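Local coordinates for protein aspartate aminotransferase (Plasmodium falciparum, PDB 3K7Y) that probably catalyses, as a homodimer using pyridoxal 5'-phosphate, the reversible transfer of an amino group from L-aspartate to 2-oxoglutarate, giving oxaloacetate and L-glutamate, at residues K24-E29 / T370-I375; L80-I85 / I98-C103; I110-E115 / N276-I281; P359-I364 / D396-S401. All blocks are in the same frame, centred on the assembly; numbering follows the deposited sequence.

Contact 1 of 4, residues K24-E29 / T370-I375; sequences KEDTCE and THHIYI
Cys-28 lies flat against the imidazole of His-372, and this pair carries most of the contact. Cys-28 CB stands almost on the ring normal, 3.5 Å from the His-372 centroid, which makes a CH-pi contact. Cys-28 SG covers the same face, displaced toward the rim, in a sulfur-aromatic approach of 3.4 Å to the His-372 centroid. SG is anti to the backbone N of Cys-28 (chi1 -151°), which lays the CB-SG bond across the ring. On the opposite face the ring meets the carbonyl oxygen of Thr-370.

Electrostatic proximity comes from Asp-26. Its carboxylate is nearly parallel to the imidazole, with the planes 10° apart, and reaches the ring obliquely. Asp-26 OD2 is 4.1 Å from His-372 NE2, too far for a bond, though a charged carboxylate here would be expected to favour protonation of the histidine. Asp-26 OD2 also accepts a weak but straight hydrogen bond from Cys-28 N at 3.4 Å, a spacing consistent with an Asx turn, tying the loop's two contacting residues together.

Plain van der Waals contact is small: Asp-26 CB approaches Tyr-374 OH at 4.2 Å, while the tyrosine ring also packs on Thr-19 and Glu-22 of helix 15-23.

Backbone hydrogen bonds between Ile-32 and both His-372 and Tyr-374 anchor the second segment, where His-372 centres an inverse gamma turn. The loop leads into strand 32-33, which pairs in parallel with strand 373-374, and lies against the latter's segment, an arrangement belonging to the small domain of class I aminotransferases, built from both chain ends.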
loop_
_atom_site.group_PDB
_atom_site.type_symbol
_atom_site.label_atom_id
_atom_site.label_comp_id
_atom_site.label_asym_id
_atom_site.label_seq_id
_atom_site.Cartn_x
_atom_site.Cartn_y
_atom_site.Cartn_z
ATOM N N LYS A 24 -17.356 1.632 -20.045
ATOM C CA LYS A 24 -17.093 0.309 -20.612
ATOM C C LYS A 24 -18.253 -0.686 -20.407
ATOM O O LYS A 24 -18.019 -1.865 -20.143
ATOM C CB LYS A 24 -15.774 -0.250 -20.053
ATOM C CG LYS A 24 -14.525 0.594 -20.368
ATOM C CD LYS A 24 -13.773 0.083 -21.607
ATOM C CE LYS A 24 -12.700 1.068 -22.093
ATOM N NZ LYS A 24 -11.582 1.276 -21.132
ATOM N N GLU A 25 -19.494 -0.213 -20.538
ATOM C CA GLU A 25 -20.678 -1.067 -20.347
ATOM C C GLU A 25 -21.676 -1.015 -21.521
ATOM O O GLU A 25 -22.748 -1.627 -21.457
ATOM C CB GLU A 25 -21.385 -0.738 -19.019
ATOM C CG GLU A 25 -22.594 -1.640 -18.696
ATOM C CD GLU A 25 -23.609 -0.994 -17.760
ATOM O OE1 GLU A 25 -24.751 -0.726 -18.204
ATOM O OE2 GLU A 25 -23.264 -0.758 -16.580
ATOM N N ASP A 26 -21.338 -0.297 -22.589
ATOM C CA ASP A 26 -22.213 -0.264 -23.762
ATOM C C ASP A 26 -21.523 -0.713 -25.055
ATOM O O ASP A 26 -20.288 -0.735 -25.142
ATOM C CB ASP A 26 -22.862 1.112 -23.938
ATOM C CG ASP A 26 -24.032 1.083 -24.924
ATOM O OD1 ASP A 26 -25.078 0.467 -24.600
ATOM O OD2 ASP A 26 -23.904 1.677 -26.026
ATOM N N THR A 27 -22.345 -1.066 -26.046
ATOM C CA THR A 27 -21.893 -1.627 -27.327
ATOM C C THR A 27 -21.206 -0.631 -28.273
ATOM O O THR A 27 -20.256 -1.009 -28.961
ATOM C CB THR A 27 -23.055 -2.295 -28.114
ATOM O OG1 THR A 27 -24.124 -2.637 -27.226
ATOM C CG2 THR A 27 -22.561 -3.550 -28.838
ATOM N N CYS A 28 -21.689 0.615 -28.318
ATOM C CA CYS A 28 -21.191 1.632 -29.260
ATOM C C CYS A 28 -19.657 1.860 -29.235
ATOM O O CYS A 28 -19.066 2.057 -28.183
ATOM C CB CYS A 28 -21.933 2.956 -29.036
ATOM S SG CYS A 28 -22.092 3.985 -30.516
ATOM N N GLU A 29 -19.022 1.784 -30.401
ATOM C CA GLU A 29 -17.670 2.301 -30.602
ATOM C C GLU A 29 -17.862 3.799 -30.885
ATOM O O GLU A 29 -18.996 4.252 -31.066
ATOM C CB GLU A 29 -17.016 1.555 -31.770
ATOM C CG GLU A 29 -15.877 2.268 -32.487
ATOM C CD GLU A 29 -15.868 2.009 -33.996
ATOM O OE1 GLU A 29 -16.957 1.965 -34.623
ATOM O OE2 GLU A 29 -14.763 1.863 -34.561
ATOM N N THR A 370 -26.907 9.563 -23.918
ATOM C CA THR A 370 -27.708 9.039 -25.043
ATOM C C THR A 370 -26.875 9.098 -26.324
ATOM O O THR A 370 -26.992 8.246 -27.209
ATOM C CB THR A 370 -29.093 9.757 -25.240
ATOM O OG1 THR A 370 -28.935 10.967 -25.989
ATOM C CG2 THR A 370 -29.764 10.081 -23.912
ATOM N N HIS A 371 -26.045 10.128 -26.410
ATOM C CA HIS A 371 -24.911 10.150 -27.315
ATOM C C HIS A 371 -23.776 9.538 -26.500
ATOM O O HIS A 371 -23.855 9.467 -25.272
ATOM C CB HIS A 371 -24.601 11.586 -27.708
ATOM C CG HIS A 371 -25.824 12.429 -27.865
ATOM N ND1 HIS A 371 -26.613 12.379 -28.990
ATOM C CD2 HIS A 371 -26.415 13.313 -27.028
ATOM C CE1 HIS A 371 -27.625 13.216 -28.853
ATOM N NE2 HIS A 371 -27.530 13.795 -27.671
ATOM N N HIS A 372 -22.715 9.078 -27.140
ATOM C CA HIS A 372 -21.860 8.159 -26.404
ATOM C C HIS A 372 -20.649 8.837 -25.763
ATOM O O HIS A 372 -19.504 8.384 -25.872
ATOM C CB HIS A 372 -21.588 6.906 -27.249
ATOM C CG HIS A 372 -22.848 6.257 -27.740
ATOM N ND1 HIS A 372 -23.335 6.448 -29.017
ATOM C CD2 HIS A 372 -23.763 5.488 -27.099
ATOM C CE1 HIS A 372 -24.479 5.798 -29.154
ATOM N NE2 HIS A 372 -24.759 5.204 -28.006
ATOM N N ILE A 373 -20.948 9.921 -25.048
ATOM C CA ILE A 373 -19.933 10.722 -24.354
ATOM C C ILE A 373 -20.133 10.798 -22.829
ATOM O O ILE A 373 -21.208 11.180 -22.352
ATOM C CB ILE A 373 -19.823 12.152 -24.941
ATOM C CG1 ILE A 373 -19.049 13.040 -23.959
ATOM C CG2 ILE A 373 -21.196 12.715 -25.313
ATOM C CD1 ILE A 373 -19.474 14.485 -23.906
ATOM N N TYR A 374 -19.087 10.454 -22.076
ATOM C CA TYR A 374 -19.176 10.385 -20.607
ATOM C C TYR A 374 -18.335 11.435 -19.860
ATOM O O TYR A 374 -17.189 11.714 -20.209
ATOM C CB TYR A 374 -18.914 8.952 -20.087
ATOM C CG TYR A 374 -19.670 7.911 -20.870
ATOM C CD1 TYR A 374 -19.062 7.234 -21.926
ATOM C CD2 TYR A 374 -21.004 7.627 -20.587
ATOM C CE1 TYR A 374 -19.760 6.284 -22.676
ATOM C CE2 TYR A 374 -21.725 6.676 -21.335
ATOM C CZ TYR A 374 -21.094 6.008 -22.378
ATOM O OH TYR A 374 -21.772 5.062 -23.127
ATOM N N ILE A 375 -18.939 11.971 -18.804
ATOM C CA ILE A 375 -18.547 13.222 -18.157
ATOM C C ILE A 375 -18.986 13.103 -16.693
ATOM O O ILE A 375 -19.978 12.447 -16.419
ATOM C CB ILE A 375 -19.296 14.386 -18.854
ATOM C CG1 ILE A 375 -19.410 15.628 -17.974
ATOM C CG2 ILE A 375 -20.709 13.932 -19.227
ATOM C CD1 ILE A 375 -20.693 16.419 -18.192
#

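Contact 2 of 4, residues L80-I85 / I98-C103; sequences LTQNLI and ICTIQC
Ile-98 opens the strand by receiving the amide oxygen of Gln-82, which descends from helix 75-86 toward the sheet. The two side chains come from opposite directions, so that Gln-82 OE1 lies over the branch point of the isoleucine, 3.2 Å from Ile-98 CB. On the two branches Ile-98 CD1 and Ile-98 CG2 both come to 3.3 Å from Gln-82 OE1, CG2 being anti to the backbone N with chi1 at -55°.

Cys-99 turns to the other face of the sheet, toward Lys-271 of helix 268-283, and its backbone pairs with Ile-263.

Thr-100 comes back to the helix side. Thr-100 CG2, its methyl, meets Gln-82 OE1 at 3.2 Å and Gln-82 CD at 3.8 Å, the two side chains crossing at a slant. OE1 can reach both residues at once because CG of Gln-82 sits between its backbone N and carbonyl carbon (chi1 52°) and the chain is extended beyond. Gln-82 and Thr-100 both touch His-262 on the adjacent strand, so the glutamine rests on a floor made by two strands.

Ile-101 again faces helix 268-283, where it packs on Phe-275, and its backbone is bonded to Leu-261. Gln-102 bonds Asn-294 and Val-290 through its amide, and Cys-103 completes the pairing through Gly-259.

The alternation along the strand, with helix 75-86 on one face and helix 268-283 on the other, is that of an alpha/beta/alpha sandwich. Within the chain, strand 98-104 is the outermost strand at this end of the mixed sheet in the large domain of fold type I pyridoxal-phosphate enzymes.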
loop_
_atom_site.group_PDB
_atom_site.type_symbol
_atom_site.label_atom_id
_atom_site.label_comp_id
_atom_site.label_asym_id
_atom_site.label_seq_id
_atom_site.Cartn_x
_atom_site.Cartn_y
_atom_site.Cartn_z
ATOM N N LEU A 80 16.007 13.536 -3.324
ATOM C CA LEU A 80 15.663 13.760 -4.727
ATOM C C LEU A 80 14.249 14.304 -4.867
ATOM O O LEU A 80 14.019 15.290 -5.556
ATOM C CB LEU A 80 15.791 12.466 -5.523
ATOM C CG LEU A 80 17.194 12.099 -5.975
ATOM C CD1 LEU A 80 17.225 10.633 -6.312
ATOM C CD2 LEU A 80 17.624 12.942 -7.169
ATOM N N THR A 81 13.322 13.650 -4.178
ATOM C CA THR A 81 11.898 13.958 -4.202
ATOM C C THR A 81 11.613 15.365 -3.696
ATOM O O THR A 81 10.949 16.146 -4.368
ATOM C CB THR A 81 11.125 12.886 -3.386
ATOM O OG1 THR A 81 10.878 11.751 -4.223
ATOM C CG2 THR A 81 9.819 13.399 -2.872
ATOM N N GLN A 82 12.140 15.695 -2.524
ATOM C CA GLN A 82 11.823 16.971 -1.919
ATOM C C GLN A 82 12.458 18.147 -2.655
ATOM O O GLN A 82 12.011 19.283 -2.505
ATOM C CB GLN A 82 12.123 16.985 -0.426
ATOM C CG GLN A 82 13.497 16.541 -0.067
ATOM C CD GLN A 82 13.783 16.678 1.417
ATOM O OE1 GLN A 82 12.862 16.772 2.234
ATOM N NE2 GLN A 82 15.074 16.683 1.776
ATOM N N ASN A 83 13.472 17.881 -3.473
ATOM C CA ASN A 83 13.966 18.908 -4.390
ATOM C C ASN A 83 12.796 19.486 -5.197
ATOM O O ASN A 83 12.640 20.705 -5.307
ATOM C CB ASN A 83 15.049 18.355 -5.330
ATOM C CG ASN A 83 15.730 19.443 -6.149
ATOM O OD1 ASN A 83 16.840 19.854 -5.827
ATOM N ND2 ASN A 83 15.062 19.919 -7.207
ATOM N N LEU A 84 11.955 18.596 -5.722
ATOM C CA LEU A 84 10.881 18.995 -6.610
ATOM C C LEU A 84 9.922 19.973 -5.963
ATOM O O LEU A 84 9.445 20.877 -6.633
ATOM C CB LEU A 84 10.138 17.777 -7.156
ATOM C CG LEU A 84 10.970 16.774 -7.959
ATOM C CD1 LEU A 84 10.087 15.670 -8.511
ATOM C CD2 LEU A 84 11.701 17.473 -9.080
ATOM N N ILE A 85 9.645 19.819 -4.671
ATOM C CA ILE A 85 8.702 20.735 -4.047
ATOM C C ILE A 85 9.353 21.966 -3.450
ATOM O O ILE A 85 8.799 23.050 -3.553
ATOM C CB ILE A 85 7.714 20.069 -3.051
ATOM C CG1 ILE A 85 8.448 19.433 -1.874
ATOM C CG2 ILE A 85 6.765 19.082 -3.778
ATOM C CD1 ILE A 85 8.986 18.033 -2.114
ATOM N N ILE A 98 13.082 18.586 7.041
ATOM C CA ILE A 98 11.942 17.868 6.470
ATOM C C ILE A 98 12.041 16.374 6.710
ATOM O O ILE A 98 13.062 15.746 6.414
ATOM C CB ILE A 98 11.793 18.083 4.964
ATOM C CG1 ILE A 98 11.720 19.567 4.631
ATOM C CG2 ILE A 98 10.542 17.398 4.472
ATOM C CD1 ILE A 98 12.374 19.899 3.317
ATOM N N CYS A 99 10.964 15.826 7.255
ATOM C CA CYS A 99 10.804 14.396 7.366
ATOM C C CYS A 99 9.908 13.961 6.236
ATOM O O CYS A 99 8.730 14.316 6.202
ATOM C CB CYS A 99 10.167 14.025 8.698
ATOM S SG CYS A 99 9.444 12.370 8.701
ATOM N N THR A 100 10.470 13.201 5.310
ATOM C CA THR A 100 9.692 12.689 4.199
ATOM C C THR A 100 9.706 11.170 4.164
ATOM O O THR A 100 10.647 10.539 4.648
ATOM C CB THR A 100 10.128 13.292 2.849
ATOM O OG1 THR A 100 10.286 12.247 1.879
ATOM C CG2 THR A 100 11.449 14.050 2.987
ATOM N N ILE A 101 8.649 10.600 3.586
ATOM C CA ILE A 101 8.385 9.159 3.598
ATOM C C ILE A 101 7.733 8.732 2.285
ATOM O O ILE A 101 6.970 9.499 1.706
ATOM C CB ILE A 101 7.480 8.824 4.791
ATOM C CG1 ILE A 101 8.341 8.329 5.940
ATOM C CG2 ILE A 101 6.383 7.797 4.448
ATOM C CD1 ILE A 101 7.731 8.567 7.270
ATOM N N GLN A 102 8.043 7.526 1.811
ATOM C CA GLN A 102 7.475 7.026 0.558
ATOM C C GLN A 102 6.099 6.395 0.809
ATOM O O GLN A 102 5.967 5.514 1.666
ATOM C CB GLN A 102 8.406 6.000 -0.086
ATOM C CG GLN A 102 7.834 5.337 -1.341
ATOM C CD GLN A 102 8.722 4.220 -1.907
ATOM O OE1 GLN A 102 9.954 4.292 -1.852
ATOM N NE2 GLN A 102 8.090 3.186 -2.456
ATOM N N CYS A 103 5.077 6.819 0.071
ATOM C CA CYS A 103 3.763 6.246 0.280
ATOM C C CYS A 103 3.223 5.587 -0.968
ATOM O O CYS A 103 3.888 5.562 -2.006
ATOM C CB CYS A 103 2.803 7.316 0.752
ATOM S SG CYS A 103 3.381 8.108 2.241
#

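Contact 3 of 4, residues I110-E115 / N276-I281; sequences IFVLLE and NNLCFI
Val-112 and Glu-115, one helical turn apart, form the side of helix 105-118 that receives Ile-281 of helix 268-283. The segment axes pass 10.3 Å apart at 108°, a steep crossing that confines the contact to a few side chains.

Ile-110 starts the segment on another side, touching the pyridoxal phosphate and Asp-213 of the cofactor pocket. Phe-111 reaches across the dimer interface, its ring edge-to-face with Phe-285 of the second subunit, and one face of the Phe-111 ring takes the CG2 methyl of Val-112.

The other methyl of Val-112 serves the helix crossing. Val-112 CG1 lies anti to the backbone N (chi1 178°) and meets Ile-281 CG2 at 3.9 Å, the side chains passing at an angle to each other. More loosely, Val-112 CG1 approaches Leu-278 CD2 at 4.4 Å.

Leu-113 looks away, toward Ile-211 of the central sheet, and Leu-114 packs on Met-138.

Glu-115 contributes its aliphatic base. Glu-115 CB rests 3.9 Å from Ile-281 CG2, so this single methyl bridges the two helix-105-118 residues. Ile-281 CD1 extends along the Glu-115 backbone, 4.0 Å from Glu-115 O. Beyond CB the glutamate bends at chi2 (-58°), passes CG by the edge of the Phe-111 ring, in its plane, and carries its carboxylate away to a long, weak ion pair with Arg-142.

No hydrogen bond joins the two segments. Across them the contact is apolar, consistent with dispersion and the exclusion of water from the methyl groups, with the glutamate charge turned away.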
loop_
_atom_site.group_PDB
_atom_site.type_symbol
_atom_site.label_atom_id
_atom_site.label_comp_id
_atom_site.label_asym_id
_atom_site.label_seq_id
_atom_site.Cartn_x
_atom_site.Cartn_y
_atom_site.Cartn_z
ATOM N N ILE A 110 -1.957 10.910 1.725
ATOM C CA ILE A 110 -3.033 11.629 2.387
ATOM C C ILE A 110 -3.438 10.793 3.580
ATOM O O ILE A 110 -3.351 11.244 4.726
ATOM C CB ILE A 110 -4.250 11.886 1.460
ATOM C CG1 ILE A 110 -3.893 12.893 0.362
ATOM C CG2 ILE A 110 -5.458 12.397 2.255
ATOM C CD1 ILE A 110 -4.730 12.700 -0.944
ATOM N N PHE A 111 -3.833 9.555 3.325
ATOM C CA PHE A 111 -4.332 8.730 4.422
ATOM C C PHE A 111 -3.378 8.520 5.593
ATOM O O PHE A 111 -3.843 8.611 6.716
ATOM C CB PHE A 111 -4.908 7.414 3.933
ATOM C CG PHE A 111 -4.051 6.240 4.183
ATOM C CD1 PHE A 111 -3.488 5.558 3.124
ATOM C CD2 PHE A 111 -3.851 5.771 5.482
ATOM C CE1 PHE A 111 -2.720 4.415 3.348
ATOM C CE2 PHE A 111 -3.090 4.648 5.728
ATOM C CZ PHE A 111 -2.517 3.963 4.660
ATOM N N VAL A 112 -2.081 8.268 5.371
ATOM C CA VAL A 112 -1.179 8.096 6.529
ATOM C C VAL A 112 -1.160 9.365 7.355
ATOM O O VAL A 112 -1.118 9.305 8.591
ATOM C CB VAL A 112 0.306 7.717 6.211
ATOM C CG1 VAL A 112 1.125 7.637 7.529
ATOM C CG2 VAL A 112 0.416 6.380 5.480
ATOM N N LEU A 113 -1.202 10.510 6.675
ATOM C CA LEU A 113 -1.227 11.796 7.368
ATOM C C LEU A 113 -2.486 11.982 8.187
ATOM O O LEU A 113 -2.437 12.528 9.289
ATOM C CB LEU A 113 -1.097 12.945 6.388
ATOM C CG LEU A 113 -1.202 14.332 6.985
ATOM C CD1 LEU A 113 -0.091 14.577 8.013
ATOM C CD2 LEU A 113 -1.118 15.330 5.857
ATOM N N LEU A 114 -3.613 11.530 7.655
ATOM C CA LEU A 114 -4.848 11.623 8.413
ATOM C C LEU A 114 -4.777 10.678 9.602
ATOM O O LEU A 114 -5.162 11.040 10.715
ATOM C CB LEU A 114 -6.061 11.353 7.536
ATOM C CG LEU A 114 -6.413 12.396 6.469
ATOM C CD1 LEU A 114 -7.462 11.840 5.550
ATOM C CD2 LEU A 114 -6.923 13.661 7.089
ATOM N N GLU A 115 -4.241 9.482 9.384
ATOM C CA GLU A 115 -4.032 8.567 10.504
ATOM C C GLU A 115 -3.132 9.264 11.508
ATOM O O GLU A 115 -3.289 9.088 12.714
ATOM C CB GLU A 115 -3.436 7.214 10.079
ATOM C CG GLU A 115 -4.383 6.267 9.374
ATOM C CD GLU A 115 -5.641 5.905 10.173
ATOM O OE1 GLU A 115 -6.356 4.959 9.760
ATOM O OE2 GLU A 115 -5.950 6.552 11.201
ATOM N N ASN A 276 9.555 8.041 13.763
ATOM C CA ASN A 276 9.158 6.861 14.533
ATOM C C ASN A 276 7.642 6.712 14.641
ATOM O O ASN A 276 7.116 5.614 14.455
ATOM C CB ASN A 276 9.824 6.829 15.916
ATOM C CG ASN A 276 11.273 6.286 15.878
ATOM O OD1 ASN A 276 11.621 5.437 15.055
ATOM N ND2 ASN A 276 12.112 6.773 16.790
ATOM N N ASN A 277 6.946 7.816 14.909
ATOM C CA ASN A 277 5.482 7.849 14.848
ATOM C C ASN A 277 4.938 7.350 13.511
ATOM O O ASN A 277 3.975 6.581 13.467
ATOM C CB ASN A 277 4.955 9.260 15.088
ATOM C CG ASN A 277 5.339 9.812 16.451
ATOM O OD1 ASN A 277 6.314 10.570 16.588
ATOM N ND2 ASN A 277 4.557 9.458 17.463
ATOM N N LEU A 278 5.553 7.785 12.421
ATOM C CA LEU A 278 5.057 7.390 11.118
ATOM C C LEU A 278 5.300 5.911 10.866
ATOM O O LEU A 278 4.374 5.197 10.482
ATOM C CB LEU A 278 5.614 8.276 10.002
ATOM C CG LEU A 278 5.176 9.747 10.073
ATOM C CD1 LEU A 278 5.608 10.548 8.853
ATOM C CD2 LEU A 278 3.665 9.888 10.305
ATOM N N CYS A 279 6.520 5.444 11.121
ATOM C CA CYS A 279 6.838 4.019 10.969
ATOM C C CYS A 279 5.871 3.195 11.778
ATOM O O CYS A 279 5.286 2.227 11.292
ATOM C CB CYS A 279 8.260 3.722 11.425
ATOM S SG CYS A 279 9.467 4.472 10.348
ATOM N N PHE A 280 5.702 3.618 13.017
ATOM C CA PHE A 280 4.735 3.023 13.893
ATOM C C PHE A 280 3.379 2.927 13.200
ATOM O O PHE A 280 2.899 1.825 12.923
ATOM C CB PHE A 280 4.626 3.848 15.160
ATOM C CG PHE A 280 3.752 3.232 16.180
ATOM C CD1 PHE A 280 2.403 3.584 16.259
ATOM C CD2 PHE A 280 4.261 2.272 17.055
ATOM C CE1 PHE A 280 1.577 3.003 17.215
ATOM C CE2 PHE A 280 3.448 1.684 18.007
ATOM C CZ PHE A 280 2.097 2.045 18.087
ATOM N N ILE A 281 2.772 4.073 12.912
ATOM C CA ILE A 281 1.507 4.102 12.175
ATOM C C ILE A 281 1.475 3.165 10.954
ATOM O O ILE A 281 0.536 2.376 10.813
ATOM C CB ILE A 281 1.108 5.532 11.791
ATOM C CG1 ILE A 281 0.542 6.240 13.024
ATOM C CG2 ILE A 281 0.077 5.525 10.689
ATOM C CD1 ILE A 281 0.512 7.761 12.921
#

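Contact 4 of 4, residues P359-I364 / D396-S401; sequences PLLAKI and DKICLS
Ile-364 points at the last turn of helix 390-403 and meets it almost entirely through Ser-401. Ile-364 CB stands back, 4.4 Å from Ser-401 OG. The CG2 branch comes no closer, with Ile-364 CG2 also 4.4 Å from Ser-401 OG. On the other branch CG1 comes alongside the serine: Ile-364 CG1 is 3.4 Å from Ser-401 OG. The same methylene has the serine backbone in range as well, with Ile-364 CG1 at 3.6 Å from Ser-401 O. The tip follows the backbone onward, and Ile-364 CD1 reaches Ser-401 O at 3.4 Å. Elsewhere the isoleucine touches Ile-405 at the end of the chain. Both partners are buried, and what joins them is van der Waals contact between hydrocarbon and oxygen.

The setting is the small domain of the class I aminotransferase fold, where the C-terminal helix 390-403 packs against both the 359-364 turn and helix 304-335. The turn residues 359-363 have helical backbone angles without the regular bonds. The turn is closed by backbone bonds such as Ile-364 N to Leu-361 O; Ile-364 points at the helix and the end of Leu-361 swings toward it.

Leu-361 adds a second, looser point of contact one turn earlier on the helix. Leu-361 CD2 approaches Ile-398 CD1 at 4.5 Å, the end of each side chain coming nearer than its base. Ile-398 also packs on Phe-328 and Leu-332 of helix 304-335, so it touches both neighbouring elements. On the same helix, Asp-396 OD1 is hydrogen-bonded to Tyr-339 OH.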
loop_
_atom_site.group_PDB
_atom_site.type_symbol
_atom_site.label_atom_id
_atom_site.label_comp_id
_atom_site.label_asym_id
_atom_site.label_seq_id
_atom_site.Cartn_x
_atom_site.Cartn_y
_atom_site.Cartn_z
ATOM N N PRO A 359 -19.750 24.035 -14.484
ATOM C CA PRO A 359 -20.933 23.649 -13.698
ATOM C C PRO A 359 -22.195 23.508 -14.546
ATOM O O PRO A 359 -22.964 22.552 -14.372
ATOM C CB PRO A 359 -21.053 24.782 -12.672
ATOM C CG PRO A 359 -19.625 25.173 -12.412
ATOM C CD PRO A 359 -18.910 25.011 -13.758
ATOM N N LEU A 360 -22.370 24.425 -15.488
ATOM C CA LEU A 360 -23.490 24.383 -16.426
ATOM C C LEU A 360 -23.828 22.982 -16.973
ATOM O O LEU A 360 -24.995 22.663 -17.219
ATOM C CB LEU A 360 -23.217 25.337 -17.581
ATOM C CG LEU A 360 -24.451 25.465 -18.454
ATOM C CD1 LEU A 360 -25.536 26.245 -17.707
ATOM C CD2 LEU A 360 -24.115 26.088 -19.799
ATOM N N LEU A 361 -22.801 22.160 -17.156
ATOM C CA LEU A 361 -22.955 20.834 -17.761
ATOM C C LEU A 361 -23.539 19.785 -16.809
ATOM O O LEU A 361 -24.071 18.759 -17.250
ATOM C CB LEU A 361 -21.624 20.356 -18.367
ATOM C CG LEU A 361 -21.278 20.745 -19.820
ATOM C CD1 LEU A 361 -21.954 22.005 -20.290
ATOM C CD2 LEU A 361 -19.789 20.872 -20.036
ATOM N N ALA A 362 -23.458 20.045 -15.505
ATOM C CA ALA A 362 -24.095 19.164 -14.532
ATOM C C ALA A 362 -25.546 18.875 -14.952
ATOM O O ALA A 362 -25.996 17.731 -14.879
ATOM C CB ALA A 362 -24.032 19.772 -13.144
ATOM N N LYS A 363 -26.247 19.913 -15.421
ATOM C CA LYS A 363 -27.607 19.800 -15.963
ATOM C C LYS A 363 -27.752 18.797 -17.120
ATOM O O LYS A 363 -28.777 18.134 -17.234
ATOM C CB LYS A 363 -28.117 21.170 -16.451
ATOM C CG LYS A 363 -28.266 22.273 -15.396
ATOM C CD LYS A 363 -29.135 23.418 -15.933
ATOM C CE LYS A 363 -30.630 23.022 -16.046
ATOM N NZ LYS A 363 -31.470 23.913 -16.929
ATOM N N ILE A 364 -26.728 18.695 -17.969
ATOM C CA ILE A 364 -26.818 17.953 -19.242
ATOM C C ILE A 364 -26.088 16.578 -19.219
ATOM O O ILE A 364 -26.043 15.849 -20.215
ATOM C CB ILE A 364 -26.392 18.897 -20.445
ATOM C CG1 ILE A 364 -27.516 19.022 -21.459
ATOM C CG2 ILE A 364 -25.029 18.547 -21.078
ATOM C CD1 ILE A 364 -28.629 19.906 -20.990
ATOM N N ASP A 396 -20.671 19.817 -30.864
ATOM C CA ASP A 396 -22.008 19.709 -31.412
ATOM C C ASP A 396 -22.977 19.144 -30.373
ATOM O O ASP A 396 -23.893 19.840 -29.945
ATOM C CB ASP A 396 -21.997 18.855 -32.682
ATOM C CG ASP A 396 -23.373 18.688 -33.291
ATOM O OD1 ASP A 396 -24.343 19.349 -32.850
ATOM O OD2 ASP A 396 -23.479 17.879 -34.227
ATOM N N LYS A 397 -22.756 17.906 -29.944
ATOM C CA LYS A 397 -23.676 17.247 -29.018
ATOM C C LYS A 397 -23.963 18.026 -27.726
ATOM O O LYS A 397 -25.072 17.941 -27.187
ATOM C CB LYS A 397 -23.209 15.826 -28.700
ATOM C CG LYS A 397 -23.377 14.817 -29.854
ATOM C CD LYS A 397 -24.785 14.842 -30.445
ATOM C CE LYS A 397 -24.936 13.875 -31.605
ATOM N NZ LYS A 397 -24.166 14.303 -32.807
ATOM N N ILE A 398 -22.968 18.781 -27.248
ATOM C CA ILE A 398 -23.092 19.641 -26.067
ATOM C C ILE A 398 -24.096 20.748 -26.306
ATOM O O ILE A 398 -24.923 21.054 -25.450
ATOM C CB ILE A 398 -21.743 20.295 -25.709
ATOM C CG1 ILE A 398 -20.858 19.322 -24.920
ATOM C CG2 ILE A 398 -21.958 21.567 -24.888
ATOM C CD1 ILE A 398 -19.550 19.933 -24.415
ATOM N N CYS A 399 -23.999 21.359 -27.480
ATOM C CA CYS A 399 -24.911 22.416 -27.873
ATOM C C CYS A 399 -26.279 21.811 -28.146
ATOM O O CYS A 399 -27.263 22.215 -27.538
ATOM C CB CYS A 399 -24.362 23.152 -29.096
ATOM S SG CYS A 399 -22.761 24.002 -28.787
ATOM N N LEU A 400 -26.328 20.820 -29.038
ATOM C CA LEU A 400 -27.567 20.094 -29.351
ATOM C C LEU A 400 -28.275 19.772 -28.055
ATOM O O LEU A 400 -29.463 20.081 -27.854
ATOM C CB LEU A 400 -27.251 18.784 -30.093
ATOM C CG LEU A 400 -28.393 18.062 -30.822
ATOM C CD1 LEU A 400 -27.844 17.036 -31.819
ATOM C CD2 LEU A 400 -29.365 17.406 -29.857
ATOM N N SER A 401 -27.501 19.159 -27.171
ATOM C CA SER A 401 -28.015 18.725 -25.905
ATOM C C SER A 401 -28.431 19.892 -25.030
ATOM O O SER A 401 -29.448 19.825 -24.334
ATOM C CB SER A 401 -26.993 17.905 -25.191
ATOM O OG SER A 401 -27.691 17.093 -24.302
#

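How the contacts relate
Contacts 2, 3 and 4 are buried, whereas contact 1 is partly exposed and alone brings a sulfur and a carboxylate to an aromatic ring. Contacts 2 and 3 adjoin in the large domain: strand 98-104 runs directly into helix 105-118, and Ile-101 of one packs on Leu-278 of the other. Contact 3 alone reaches the second subunit and the cofactor; its chemistry is apolar, while contact 2 sets an amide against hydrocarbon and contact 4 sets hydrocarbon against a hydroxyl and a backbone oxygen. Contacts 1 and 4, centres about 16 Å apart, share the small domain and touch where His-371 meets Lys-397 and Ile-375 meets Leu-361. Contacts 2 and 4 lie across the chain's centre from each other.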